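Local structure of hypothetical protein (Legionella pneumophila subsp. pneumophila, 4JX2) at residues Trp253-Arg261 / Lys290-Pro300; Asn267-Trp278 / Pro380-Phe390. The protein is of unknown function but probably secreted, and combines many alpha helices with a single small mixed beta sheet. All coordinates share one frame; numbering follows the deposited sequence.

In the fold
Interaction 2 draws one of its segments, 267-278, from the same beta-alpha-beta unit whose strands pair in interaction 1. In interaction 1 the two parallel strands of that unit pair by backbone bonds and branched aliphatic side chains; the contact is partly buried and includes strand 296-298, an outermost strand of the sheet within this chain. Interaction 2 lies deeper, its centre about 6 Å from that of the chain. There the loop leading from strand 257-262 to helix 279-286 meets the chain entering helix 386-398, mainly through polar side chains, carbonyls and rings. The two centres are about 17 Å apart, yet I298 packs against the backbone of S273 and K274. Both contacts touch the second subunit.

Interaction 1 (Trp253-Arg261 / Lys290-Pro300); sequences WPHAKVIIR and KLATDRIYITP
V258, I259 and I260 run parallel to I296, Y297 and I298, as the two strands of a beta-alpha-beta unit whose axes approach to 4.8 Å. The backbone bonds step from one strand to the other: V258 N binds R295 O, V258 O takes Y297 N at 2.9 Å, I260 N binds Y297 O, and I260 O takes T299 N. Valine and isoleucine, branched at CB, suit the extended backbone and fill the face towards the connecting helix 279-286, which carries V258, I260, I296 and I298. Here I260 CD1 reaches I296 CG2 at 3.7 Å, while V258 CG2 meets L291 CD2, from the loop that precedes the second strand, at 3.8 Å. From the helix, V280 touches I260 and V283 touches L291. On the other face lie I259 and Y297; the Y297 hydroxyl bonds R333 and H330 of helix 315-339, and its ring makes a T-shaped contact with W326.

Ahead of the strands, R295 reaches back to the carbonyls of H255 and A256, at and just after the end of the 3-10 segment 253-255. Its chain turns at the CG-CD bond (chi3 65°), bringing NE to A256 O at 2.9 Å, with an angle of 154° at the hydrogen and the oxygen in the guanidinium plane. NH2 adds weak bonds to H255 O and A256 O; P254 O sits over one guanidinium face, close but not bonded. An arginine can serve several carbonyls at once.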
loop_
_atom_site.group_PDB
_atom_site.type_symbol
_atom_site.label_atom_id
_atom_site.label_comp_id
_atom_site.label_asym_id
_atom_site.label_seq_id
_atom_site.Cartn_x
_atom_site.Cartn_y
_atom_site.Cartn_z
ATOM N N TRP A 253 16.715 2.441 20.016
ATOM C CA TRP A 253 16.450 2.479 18.579
ATOM C C TRP A 253 16.844 1.204 17.818
ATOM O O TRP A 253 16.013 0.758 17.029
ATOM C CB TRP A 253 17.069 3.711 17.918
ATOM C CG TRP A 253 16.370 4.980 18.307
ATOM C CD1 TRP A 253 16.818 5.927 19.181
ATOM C CD2 TRP A 253 15.056 5.399 17.899
ATOM N NE1 TRP A 253 15.890 6.937 19.305
ATOM C CE2 TRP A 253 14.810 6.651 18.509
ATOM C CE3 TRP A 253 14.090 4.872 17.018
ATOM C CZ2 TRP A 253 13.625 7.367 18.293
ATOM C CZ3 TRP A 253 12.930 5.596 16.785
ATOM C CH2 TRP A 253 12.690 6.812 17.437
ATOM N N PRO A 254 18.013 0.539 18.020
ATOM C CA PRO A 254 18.288 -0.681 17.225
ATOM C C PRO A 254 17.250 -1.804 17.399
ATOM O O PRO A 254 17.139 -2.651 16.512
ATOM C CB PRO A 254 19.650 -1.132 17.737
ATOM C CG PRO A 254 20.254 0.074 18.313
ATOM C CD PRO A 254 19.157 0.860 18.901
ATOM N N HIS A 255 16.472 -1.784 18.512
ATOM C CA HIS A 255 15.471 -2.799 18.826
ATOM C C HIS A 255 14.033 -2.306 18.743
ATOM O O HIS A 255 13.114 -3.079 19.034
ATOM C CB HIS A 255 15.728 -3.395 20.207
ATOM C CG HIS A 255 16.980 -4.192 20.238
ATOM N ND1 HIS A 255 18.059 -3.795 20.996
ATOM C CD2 HIS A 255 17.313 -5.302 19.538
ATOM C CE1 HIS A 255 18.997 -4.697 20.777
ATOM N NE2 HIS A 255 18.594 -5.622 19.902
ATOM N N ALA A 256 13.830 -1.056 18.299
ATOM C CA ALA A 256 12.505 -0.453 18.111
ATOM C C ALA A 256 11.717 -1.211 17.026
ATOM O O ALA A 256 12.303 -1.815 16.131
ATOM C CB ALA A 256 12.638 1.022 17.752
ATOM N N LYS A 257 10.393 -1.232 17.163
ATOM C CA LYS A 257 9.475 -1.901 16.257
ATOM C C LYS A 257 8.518 -0.829 15.730
ATOM O O LYS A 257 7.672 -0.371 16.489
ATOM C CB LYS A 257 8.753 -3.040 17.014
ATOM C CG LYS A 257 9.708 -4.112 17.528
ATOM C CD LYS A 257 9.101 -5.016 18.574
ATOM C CE LYS A 257 9.988 -6.215 18.818
ATOM N NZ LYS A 257 9.489 -7.057 19.933
ATOM N N VAL A 258 8.701 -0.364 14.467
ATOM C CA VAL A 258 7.902 0.736 13.904
ATOM C C VAL A 258 6.824 0.203 12.958
ATOM O O VAL A 258 7.116 -0.555 12.022
ATOM C CB VAL A 258 8.767 1.845 13.238
ATOM C CG1 VAL A 258 7.921 3.023 12.804
ATOM C CG2 VAL A 258 9.851 2.329 14.197
ATOM N N ILE A 259 5.564 0.615 13.236
ATOM C CA ILE A 259 4.359 0.302 12.468
ATOM C C ILE A 259 3.778 1.617 11.976
ATOM O O ILE A 259 3.506 2.522 12.782
ATOM C CB ILE A 259 3.327 -0.530 13.286
ATOM C CG1 ILE A 259 3.815 -1.983 13.467
ATOM C CG2 ILE A 259 1.902 -0.457 12.666
ATOM C CD1 ILE A 259 3.072 -2.745 14.503
ATOM N N ILE A 260 3.596 1.719 10.653
ATOM C CA ILE A 260 3.010 2.896 10.017
ATOM C C ILE A 260 1.681 2.500 9.356
ATOM O O ILE A 260 1.661 1.712 8.413
ATOM C CB ILE A 260 3.985 3.586 9.028
ATOM C CG1 ILE A 260 5.268 4.081 9.770
ATOM C CG2 ILE A 260 3.271 4.721 8.280
ATOM C CD1 ILE A 260 6.426 4.499 8.923
ATOM N N ARG A 261 0.581 3.040 9.890
ATOM C CA ARG A 261 -0.804 2.918 9.414
ATOM C C ARG A 261 -1.389 4.339 9.503
ATOM O O ARG A 261 -2.444 4.582 10.076
ATOM C CB ARG A 261 -1.583 1.866 10.233
ATOM C CG ARG A 261 -2.948 1.516 9.657
ATOM C CD ARG A 261 -3.969 1.513 10.774
ATOM N NE ARG A 261 -5.331 1.260 10.310
ATOM C CZ ARG A 261 -6.202 2.211 10.002
ATOM N NH1 ARG A 261 -5.859 3.486 10.086
ATOM N NH2 ARG A 261 -7.426 1.892 9.604
ATOM N N LYS A 290 20.284 4.901 13.685
ATOM C CA LYS A 290 20.616 3.721 14.485
ATOM C C LYS A 290 19.517 2.642 14.340
ATOM O O LYS A 290 19.729 1.503 14.753
ATOM C CB LYS A 290 20.843 4.094 15.963
ATOM C CG LYS A 290 22.019 5.044 16.212
ATOM C CD LYS A 290 21.994 5.606 17.638
ATOM C CE LYS A 290 23.224 6.439 17.960
ATOM N NZ LYS A 290 23.664 6.299 19.381
ATOM N N LEU A 291 18.368 2.993 13.731
ATOM C CA LEU A 291 17.264 2.067 13.479
ATOM C C LEU A 291 17.287 1.596 12.036
ATOM O O LEU A 291 17.213 2.407 11.116
ATOM C CB LEU A 291 15.893 2.693 13.818
ATOM C CG LEU A 291 14.648 1.928 13.342
ATOM C CD1 LEU A 291 14.361 0.689 14.205
ATOM C CD2 LEU A 291 13.460 2.833 13.309
ATOM N N ALA A 292 17.383 0.270 11.850
ATOM C CA ALA A 292 17.386 -0.407 10.549
ATOM C C ALA A 292 16.048 -0.187 9.871
ATOM O O ALA A 292 15.000 -0.305 10.503
ATOM C CB ALA A 292 17.660 -1.894 10.731
ATOM N N THR A 293 16.088 0.167 8.594
ATOM C CA THR A 293 14.898 0.477 7.808
ATOM C C THR A 293 13.981 -0.752 7.647
ATOM O O THR A 293 12.773 -0.571 7.533
ATOM C CB THR A 293 15.291 1.099 6.473
ATOM O OG1 THR A 293 16.164 0.200 5.793
ATOM C CG2 THR A 293 15.990 2.443 6.654
ATOM N N ASP A 294 14.522 -1.977 7.707
ATOM C CA ASP A 294 13.711 -3.206 7.592
ATOM C C ASP A 294 12.856 -3.458 8.852
ATOM O O ASP A 294 12.054 -4.384 8.858
ATOM C CB ASP A 294 14.599 -4.433 7.308
ATOM C CG ASP A 294 15.591 -4.706 8.426
ATOM O OD1 ASP A 294 15.210 -5.390 9.408
ATOM O OD2 ASP A 294 16.735 -4.190 8.347
ATOM N N ARG A 295 13.062 -2.665 9.922
ATOM C CA ARG A 295 12.317 -2.759 11.180
ATOM C C ARG A 295 11.096 -1.812 11.162
ATOM O O ARG A 295 10.334 -1.766 12.141
ATOM C CB ARG A 295 13.250 -2.460 12.360
ATOM C CG ARG A 295 14.343 -3.518 12.508
ATOM C CD ARG A 295 15.134 -3.376 13.782
ATOM N NE ARG A 295 14.303 -3.602 14.966
ATOM C CZ ARG A 295 14.104 -4.787 15.528
ATOM N NH1 ARG A 295 14.677 -5.874 15.025
ATOM N NH2 ARG A 295 13.333 -4.898 16.600
ATOM N N ILE A 296 10.900 -1.096 10.019
ATOM C CA ILE A 296 9.820 -0.150 9.737
ATOM C C ILE A 296 8.856 -0.785 8.748
ATOM O O ILE A 296 9.223 -0.996 7.591
ATOM C CB ILE A 296 10.381 1.201 9.201
ATOM C CG1 ILE A 296 11.397 1.832 10.183
ATOM C CG2 ILE A 296 9.242 2.169 8.874
ATOM C CD1 ILE A 296 12.390 2.745 9.559
ATOM N N TYR A 297 7.619 -1.085 9.188
ATOM C CA TYR A 297 6.631 -1.723 8.312
ATOM C C TYR A 297 5.422 -0.835 8.129
ATOM O O TYR A 297 4.891 -0.316 9.110
ATOM C CB TYR A 297 6.211 -3.113 8.860
ATOM C CG TYR A 297 7.343 -4.125 8.875
ATOM C CD1 TYR A 297 7.787 -4.723 7.698
ATOM C CD2 TYR A 297 7.991 -4.460 10.060
ATOM C CE1 TYR A 297 8.847 -5.626 7.699
ATOM C CE2 TYR A 297 9.056 -5.359 10.073
ATOM C CZ TYR A 297 9.468 -5.952 8.894
ATOM O OH TYR A 297 10.530 -6.821 8.903
ATOM N N ILE A 298 5.014 -0.629 6.862
ATOM C CA ILE A 298 3.809 0.119 6.534
ATOM C C ILE A 298 2.734 -0.938 6.410
ATOM O O ILE A 298 2.790 -1.748 5.485
ATOM C CB ILE A 298 3.943 1.037 5.293
ATOM C CG1 ILE A 298 5.107 2.051 5.491
ATOM C CG2 ILE A 298 2.593 1.759 5.018
ATOM C CD1 ILE A 298 5.458 2.795 4.342
ATOM N N THR A 299 1.813 -0.986 7.386
ATOM C CA THR A 299 0.766 -1.995 7.471
ATOM C C THR A 299 -0.620 -1.327 7.346
ATOM O O THR A 299 -1.325 -1.190 8.356
ATOM C CB THR A 299 0.929 -2.788 8.785
ATOM O OG1 THR A 299 0.833 -1.881 9.879
ATOM C CG2 THR A 299 2.251 -3.560 8.850
ATOM N N PRO A 300 -1.061 -0.950 6.112
ATOM C CA PRO A 300 -2.338 -0.224 5.987
ATOM C C PRO A 300 -3.590 -0.998 6.431
ATOM O O PRO A 300 -4.607 -0.375 6.763
ATOM C CB PRO A 300 -2.396 0.120 4.499
ATOM C CG PRO A 300 -0.960 0.171 4.079
ATOM C CD PRO A 300 -0.379 -1.012 4.806
#

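Interaction 2 (Asn267-Trp278 / Pro380-Phe390). With SO4 (sulfate ion), chain F; SO4 (sulfate ion), chain H.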
loop_
_atom_site.group_PDB
_atom_site.type_symbol
_atom_site.label_atom_id
_atom_site.label_comp_id
_atom_site.label_asym_id
_atom_site.label_seq_id
_atom_site.Cartn_x
_atom_site.Cartn_y
_atom_site.Cartn_z
ATOM N N ASN A 267 -7.402 11.318 2.361
ATOM C CA ASN A 267 -6.526 10.777 1.312
ATOM C C ASN A 267 -6.268 9.300 1.617
ATOM O O ASN A 267 -5.272 8.927 2.242
ATOM C CB ASN A 267 -5.236 11.592 1.198
ATOM C CG ASN A 267 -4.571 11.455 -0.126
ATOM O OD1 ASN A 267 -4.818 10.527 -0.892
ATOM N ND2 ASN A 267 -3.673 12.355 -0.410
ATOM N N VAL A 268 -7.221 8.471 1.192
ATOM C CA VAL A 268 -7.306 7.022 1.435
ATOM C C VAL A 268 -6.361 6.188 0.564
ATOM O O VAL A 268 -6.303 4.975 0.765
ATOM C CB VAL A 268 -8.762 6.501 1.303
ATOM C CG1 VAL A 268 -9.619 7.014 2.450
ATOM C CG2 VAL A 268 -9.382 6.851 -0.049
ATOM N N SER A 269 -5.579 6.820 -0.319
ATOM C CA SER A 269 -4.651 6.133 -1.220
ATOM C C SER A 269 -3.189 6.533 -1.045
ATOM O O SER A 269 -2.337 6.001 -1.757
ATOM C CB SER A 269 -5.052 6.428 -2.661
ATOM O OG SER A 269 -5.027 7.825 -2.904
ATOM N N ALA A 270 -2.890 7.483 -0.136
ATOM C CA ALA A 270 -1.549 8.046 -0.005
ATOM C C ALA A 270 -0.748 7.530 1.182
ATOM O O ALA A 270 -1.328 7.082 2.168
ATOM C CB ALA A 270 -1.658 9.545 0.088
ATOM N N GLY A 271 0.582 7.667 1.083
ATOM C CA GLY A 271 1.558 7.281 2.104
ATOM C C GLY A 271 1.509 5.828 2.512
ATOM O O GLY A 271 1.678 5.521 3.697
ATOM N N VAL A 272 1.238 4.930 1.535
ATOM C CA VAL A 272 1.127 3.494 1.767
ATOM C C VAL A 272 2.417 2.776 1.327
ATOM O O VAL A 272 2.510 1.550 1.471
ATOM C CB VAL A 272 -0.150 2.851 1.158
ATOM C CG1 VAL A 272 -1.411 3.397 1.827
ATOM C CG2 VAL A 272 -0.212 3.004 -0.363
ATOM N N SER A 273 3.431 3.545 0.852
ATOM C CA SER A 273 4.762 3.007 0.508
ATOM C C SER A 273 5.823 3.971 1.018
ATOM O O SER A 273 5.570 5.167 1.063
ATOM C CB SER A 273 4.898 2.723 -0.978
ATOM O OG SER A 273 4.773 3.924 -1.713
ATOM N N LYS A 274 6.976 3.446 1.465
ATOM C CA LYS A 274 8.065 4.193 2.105
ATOM C C LYS A 274 8.525 5.431 1.312
ATOM O O LYS A 274 8.733 6.469 1.933
ATOM C CB LYS A 274 9.263 3.301 2.494
ATOM C CG LYS A 274 9.926 2.563 1.341
ATOM C CD LYS A 274 11.329 2.052 1.709
ATOM C CE LYS A 274 11.637 0.675 1.149
ATOM N NZ LYS A 274 11.779 0.659 -0.331
ATOM N N GLY A 275 8.611 5.350 -0.011
ATOM C CA GLY A 275 9.003 6.500 -0.836
ATOM C C GLY A 275 7.963 7.606 -0.944
ATOM O O GLY A 275 8.281 8.719 -1.370
ATOM N N SER A 276 6.718 7.317 -0.523
ATOM C CA SER A 276 5.600 8.260 -0.539
ATOM C C SER A 276 5.104 8.616 0.881
ATOM O O SER A 276 3.984 9.143 1.015
ATOM C CB SER A 276 4.454 7.684 -1.358
ATOM O OG SER A 276 4.899 7.406 -2.674
ATOM N N ASN A 277 5.938 8.341 1.929
ATOM C CA ASN A 277 5.647 8.635 3.326
ATOM C C ASN A 277 6.897 9.171 4.022
ATOM O O ASN A 277 7.814 8.413 4.369
ATOM C CB ASN A 277 5.076 7.414 4.081
ATOM C CG ASN A 277 4.296 7.810 5.323
ATOM O OD1 ASN A 277 4.732 8.618 6.151
ATOM N ND2 ASN A 277 3.089 7.324 5.449
ATOM N N TRP A 278 6.894 10.488 4.290
ATOM C CA TRP A 278 8.014 11.179 4.914
ATOM C C TRP A 278 8.218 10.777 6.360
ATOM O O TRP A 278 9.236 11.162 6.953
ATOM C CB TRP A 278 7.854 12.698 4.785
ATOM C CG TRP A 278 6.595 13.238 5.389
ATOM C CD1 TRP A 278 5.440 13.530 4.736
ATOM C CD2 TRP A 278 6.363 13.546 6.777
ATOM N NE1 TRP A 278 4.483 13.961 5.631
ATOM C CE2 TRP A 278 5.032 14.009 6.886
ATOM C CE3 TRP A 278 7.159 13.481 7.944
ATOM C CZ2 TRP A 278 4.462 14.375 8.115
ATOM C CZ3 TRP A 278 6.609 13.873 9.155
ATOM C CH2 TRP A 278 5.277 14.308 9.238
ATOM N N PRO A 380 -2.121 9.825 -6.785
ATOM C CA PRO A 380 -2.930 9.264 -5.682
ATOM C C PRO A 380 -2.099 8.668 -4.536
ATOM O O PRO A 380 -2.574 8.634 -3.402
ATOM C CB PRO A 380 -3.738 8.163 -6.375
ATOM C CG PRO A 380 -2.951 7.787 -7.588
ATOM C CD PRO A 380 -2.367 9.089 -8.044
ATOM N N THR A 381 -0.872 8.206 -4.831
ATOM C CA THR A 381 0.081 7.627 -3.874
ATOM C C THR A 381 0.659 8.674 -2.916
ATOM O O THR A 381 1.160 8.316 -1.859
ATOM C CB THR A 381 1.237 6.943 -4.638
ATOM O OG1 THR A 381 1.948 7.907 -5.440
ATOM C CG2 THR A 381 0.758 5.794 -5.492
ATOM N N GLU A 382 0.608 9.947 -3.293
ATOM C CA GLU A 382 1.191 11.065 -2.537
ATOM C C GLU A 382 0.208 11.837 -1.680
ATOM O O GLU A 382 -0.990 11.924 -1.978
ATOM C CB GLU A 382 1.824 12.073 -3.512
ATOM C CG GLU A 382 2.835 11.495 -4.488
ATOM C CD GLU A 382 3.902 10.631 -3.857
ATOM O OE1 GLU A 382 4.653 11.135 -2.988
ATOM O OE2 GLU A 382 3.970 9.436 -4.220
HETATM N N MSE A 383 0.741 12.413 -0.612
HETATM C CA MSE A 383 0.037 13.308 0.320
HETATM C C MSE A 383 0.585 14.671 0.040
HETATM O O MSE A 383 1.772 14.754 -0.314
HETATM C CB MSE A 383 0.292 12.922 1.802
HETATM C CG MSE A 383 0.760 11.503 2.021
HETATM SE SE MSE A 383 0.921 11.068 3.892
HETATM C CE MSE A 383 2.820 11.264 4.092
ATOM N N LEU A 384 -0.192 15.751 0.234
ATOM C CA LEU A 384 0.369 17.105 0.006
ATOM C C LEU A 384 1.570 17.393 0.942
ATOM O O LEU A 384 2.480 18.096 0.521
ATOM C CB LEU A 384 -0.677 18.234 0.118
ATOM C CG LEU A 384 -1.599 18.434 -1.082
ATOM C CD1 LEU A 384 -2.510 19.625 -0.856
ATOM C CD2 LEU A 384 -0.818 18.588 -2.404
ATOM N N SER A 385 1.614 16.772 2.147
ATOM C CA SER A 385 2.714 16.950 3.092
ATOM C C SER A 385 4.064 16.408 2.548
ATOM O O SER A 385 5.113 16.849 3.035
ATOM C CB SER A 385 2.384 16.336 4.450
ATOM O OG SER A 385 2.036 14.967 4.366
ATOM N N ASN A 386 4.046 15.523 1.497
ATOM C CA ASN A 386 5.268 15.012 0.841
ATOM C C ASN A 386 5.979 16.124 0.053
ATOM O O ASN A 386 7.143 15.953 -0.315
ATOM C CB ASN A 386 4.961 13.851 -0.100
ATOM C CG ASN A 386 4.571 12.556 0.557
ATOM O OD1 ASN A 386 4.793 12.337 1.743
ATOM N ND2 ASN A 386 4.043 11.636 -0.230
ATOM N N THR A 387 5.279 17.263 -0.217
ATOM C CA THR A 387 5.850 18.413 -0.929
ATOM C C THR A 387 7.089 18.939 -0.199
ATOM O O THR A 387 8.035 19.399 -0.850
ATOM C CB THR A 387 4.805 19.549 -1.047
ATOM O OG1 THR A 387 3.646 19.070 -1.707
ATOM C CG2 THR A 387 5.336 20.779 -1.749
ATOM N N VAL A 388 7.053 18.918 1.159
ATOM C CA VAL A 388 8.112 19.486 1.988
ATOM C C VAL A 388 8.641 18.507 3.059
ATOM O O VAL A 388 9.745 18.722 3.566
ATOM C CB VAL A 388 7.637 20.812 2.646
ATOM C CG1 VAL A 388 7.230 21.858 1.601
ATOM C CG2 VAL A 388 6.526 20.588 3.681
ATOM N N GLY A 389 7.836 17.497 3.418
ATOM C CA GLY A 389 8.130 16.519 4.462
ATOM C C GLY A 389 9.499 15.881 4.378
ATOM O O GLY A 389 10.230 15.873 5.379
ATOM N N PHE A 390 9.861 15.352 3.166
ATOM C CA PHE A 390 11.174 14.740 2.909
ATOM C C PHE A 390 12.296 15.759 3.075
ATOM O O PHE A 390 13.320 15.426 3.675
ATOM C CB PHE A 390 11.240 14.073 1.525
ATOM C CG PHE A 390 10.425 12.804 1.435
ATOM C CD1 PHE A 390 9.075 12.844 1.099
ATOM C CD2 PHE A 390 11.007 11.566 1.679
ATOM C CE1 PHE A 390 8.311 11.676 1.051
ATOM C CE2 PHE A 390 10.245 10.388 1.597
ATOM C CZ PHE A 390 8.898 10.458 1.311
HETATM S S SO4 F . -3.932 15.721 1.170
HETATM O O1 SO4 F . -3.775 16.462 -0.073
HETATM O O2 SO4 F . -5.319 15.215 1.252
HETATM O O3 SO4 F . -2.986 14.608 1.184
HETATM O O4 SO4 F . -3.673 16.588 2.325
HETATM S S SO4 H . 9.449 2.894 -2.702
HETATM O O1 SO4 H . 9.646 2.567 -4.124
HETATM O O2 SO4 H . 9.132 1.632 -1.931
HETATM O O3 SO4 H . 10.678 3.623 -2.199
HETATM O O4 SO4 H . 8.256 3.750 -2.651
HETATM O O HOH W 1 1.707 5.774 -1.109
HETATM O O HOH W 2 7.366 11.269 -2.221
#
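W278 turns its indole onto S385, N386 and G389, where the loop between the strand and helix of a beta-alpha-beta unit meets the chain that enters helix 386-398. Its CB lies 3.6 Å from G389 C and also touches F390 CD1. With chi1 at 58°, CG is tucked over the backbone, flanked by N and C, and the ring lies beneath G389, whose CA rests over the five-membered ring as a CH-pi contact; a glycine, having no CB, lets helix backbone and indole come together. CD1 meets CE of the selenomethionine M383 at 3.5 Å and the N386 amide, set almost perpendicular to the ring. NE1 then donates to S385 OG at 2.9 Å, with the oxygen in the ring plane. The backbone of W278 is covered in turn, its CA lying over the F390 ring in a second CH-pi contact.

E382 gathers polar partners from both segments. Its OE2 accepts from S276 OG on the syn side at 2.7 Å and from T381 OG1 on the anti side, a double grip that fixes the carboxylate. N386 ND2 reaches OE1 from above the carboxylate plane and also gives S276 O a straighter bond of 2.8 Å, so one amide joins both segments. Water 2 bridges OE1 and G275 O.

Towards the second subunit, S269 OG donates to P380 O, and N267 ND2 binds both E382 O and O3 of the chain F sulfate, which L384 N also binds. G271 N donates to T381 O; just after the type I turn N267-A270, G271 has a positive phi (58°), which glycine adopts readily. N277 OD1 caps L279 N, while N277 ND2 donates to G271 O, which lies in its amide plane at 2.9 Å.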